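Local coordinates for protein heat shock protease HtrA (Thermotoga maritima, PDB 1L1J) that probably acts as an ATP-independent heat-shock serine endopeptidase of the trypsin-like HtrA family, represented here by its protease domain, at residues G67-N72 with A106-K111. Numbering follows the deposited sequence.
Sequences GYILTN and AVIKIK
Lys109 lays the outer part of its aliphatic chain across one face of the Tyr68 ring, CD lying 3.5 Å from the ring centroid in a CH-pi contact, displaced toward the CE2 rim. CG anti to the backbone N (chi1 -178°) and a bend at chi2 bring CD and CE over the ring, and a second bend at chi4 lifts NZ above the face, where it bonds Ile110 O (3.1 Å) from above the carbonyl plane and, weakly, Glu66 O. A serine in place of Tyr68 would probably leave Lys109 CD and CE without the surface they lie on and the chain freer to turn. The two form a non-hydrogen-bonded pair between antiparallel strands 68-72 and 105-109 in the N-terminal beta-barrel of the trypsin-like fold; Phe63 of flanking strand 54-64 touches Tyr68, Leu70 and Val107. On the other face Ile69 CB meets Ile108 CG2 at 3.6 Å, the side chains crossing at a slant, and Ile69 CD1 reaches Ile110 CD1. Ile69 and Ile108 also exchange two backbone hydrogen bonds. Thr71 CG2 rests against Ala106 O and CB, while Thr71 OG1 bonds Ser59 O. Asn72 bonds Asp104 O through ND2 and Ser183 OG through OD1, against the predicted catalytic triad.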
loop_
_atom_site.group_PDB
_atom_site.type_symbol
_atom_site.label_atom_id
_atom_site.label_comp_id
_atom_site.label_asym_id
_atom_site.label_seq_id
_atom_site.Cartn_x
_atom_site.Cartn_y
_atom_site.Cartn_z
ATOM N N GLY A 67 -7.913 14.292 2.850
ATOM C CA GLY A 67 -8.218 13.273 1.859
ATOM C C GLY A 67 -7.018 12.857 1.037
ATOM O O GLY A 67 -7.154 12.303 -0.058
ATOM N N TYR A 68 -5.834 13.137 1.563
ATOM C CA TYR A 68 -4.614 12.770 0.872
ATOM C C TYR A 68 -4.246 11.312 1.149
ATOM O O TYR A 68 -4.252 10.856 2.295
ATOM C CB TYR A 68 -3.495 13.723 1.268
ATOM C CG TYR A 68 -3.559 14.989 0.461
ATOM C CD1 TYR A 68 -3.662 16.235 1.079
ATOM C CD2 TYR A 68 -3.541 14.940 -0.937
ATOM C CE1 TYR A 68 -3.748 17.409 0.323
ATOM C CE2 TYR A 68 -3.624 16.103 -1.701
ATOM C CZ TYR A 68 -3.729 17.334 -1.065
ATOM O OH TYR A 68 -3.818 18.485 -1.815
ATOM N N ILE A 69 -3.924 10.591 0.081
ATOM C CA ILE A 69 -3.624 9.176 0.165
ATOM C C ILE A 69 -2.305 8.755 -0.477
ATOM O O ILE A 69 -1.894 9.286 -1.504
ATOM C CB ILE A 69 -4.774 8.385 -0.496
ATOM C CG1 ILE A 69 -6.043 8.531 0.344
ATOM C CG2 ILE A 69 -4.385 6.926 -0.686
ATOM C CD1 ILE A 69 -7.290 7.970 -0.325
ATOM N N LEU A 70 -1.648 7.780 0.140
ATOM C CA LEU A 70 -0.395 7.254 -0.378
ATOM C C LEU A 70 -0.649 5.830 -0.830
ATOM O O LEU A 70 -1.593 5.182 -0.370
ATOM C CB LEU A 70 0.681 7.260 0.708
ATOM C CG LEU A 70 1.407 8.586 0.912
ATOM C CD1 LEU A 70 2.070 8.653 2.289
ATOM C CD2 LEU A 70 2.415 8.734 -0.212
ATOM N N THR A 71 0.190 5.352 -1.738
ATOM C CA THR A 71 0.080 3.997 -2.246
ATOM C C THR A 71 1.271 3.713 -3.134
ATOM O O THR A 71 2.230 4.486 -3.169
ATOM C CB THR A 71 -1.200 3.787 -3.073
ATOM O OG1 THR A 71 -1.299 2.407 -3.452
ATOM C CG2 THR A 71 -1.169 4.649 -4.326
ATOM N N ASN A 72 1.216 2.598 -3.849
ATOM C CA ASN A 72 2.299 2.243 -4.741
ATOM C C ASN A 72 2.033 2.812 -6.131
ATOM O O ASN A 72 0.904 2.752 -6.629
ATOM C CB ASN A 72 2.454 0.725 -4.788
ATOM C CG ASN A 72 3.542 0.231 -3.863
ATOM O OD1 ASN A 72 3.582 -0.943 -3.500
ATOM N ND2 ASN A 72 4.450 1.129 -3.491
ATOM N N ALA A 106 3.279 7.125 -4.592
ATOM C CA ALA A 106 2.246 7.822 -5.340
ATOM C C ALA A 106 1.184 8.358 -4.404
ATOM O O ALA A 106 0.666 7.629 -3.570
ATOM C CB ALA A 106 1.619 6.881 -6.359
ATOM N N VAL A 107 0.863 9.639 -4.543
ATOM C CA VAL A 107 -0.148 10.255 -3.700
ATOM C C VAL A 107 -1.434 10.543 -4.481
ATOM O O VAL A 107 -1.411 10.916 -5.658
ATOM C CB VAL A 107 0.378 11.552 -3.051
ATOM C CG1 VAL A 107 0.699 12.579 -4.122
ATOM C CG2 VAL A 107 -0.644 12.085 -2.058
ATOM N N ILE A 108 -2.556 10.365 -3.796
ATOM C CA ILE A 108 -3.869 10.544 -4.373
ATOM C C ILE A 108 -4.701 11.465 -3.485
ATOM O O ILE A 108 -4.327 11.721 -2.342
ATOM C CB ILE A 108 -4.518 9.155 -4.533
ATOM C CG1 ILE A 108 -4.579 8.802 -6.017
ATOM C CG2 ILE A 108 -5.863 9.087 -3.813
ATOM C CD1 ILE A 108 -3.219 8.719 -6.664
ATOM N N LYS A 109 -5.821 11.962 -4.011
ATOM C CA LYS A 109 -6.676 12.881 -3.259
ATOM C C LYS A 109 -8.187 12.667 -3.448
ATOM O O LYS A 109 -8.702 12.619 -4.574
ATOM C CB LYS A 109 -6.306 14.326 -3.621
ATOM C CG LYS A 109 -7.089 15.396 -2.881
ATOM C CD LYS A 109 -6.840 15.337 -1.389
ATOM C CE LYS A 109 -7.475 16.526 -0.685
ATOM N NZ LYS A 109 -8.958 16.594 -0.873
ATOM N N ILE A 110 -8.882 12.552 -2.320
ATOM C CA ILE A 110 -10.322 12.341 -2.291
ATOM C C ILE A 110 -11.083 13.546 -1.721
ATOM O O ILE A 110 -10.751 14.076 -0.658
ATOM C CB ILE A 110 -10.657 11.069 -1.477
ATOM C CG1 ILE A 110 -10.840 9.895 -2.426
ATOM C CG2 ILE A 110 -11.905 11.265 -0.654
ATOM C CD1 ILE A 110 -9.637 9.608 -3.243
ATOM N N LYS A 111 -12.113 13.965 -2.442
ATOM C CA LYS A 111 -12.929 15.102 -2.043
ATOM C C LYS A 111 -13.608 14.854 -0.692
ATOM O O LYS A 111 -14.264 13.829 -0.496
ATOM C CB LYS A 111 -13.982 15.375 -3.122
ATOM C CG LYS A 111 -13.573 14.906 -4.527
ATOM C CD LYS A 111 -14.513 15.464 -5.598
ATOM C CE LYS A 111 -14.374 14.734 -6.935
ATOM N NZ LYS A 111 -14.998 13.377 -6.910
#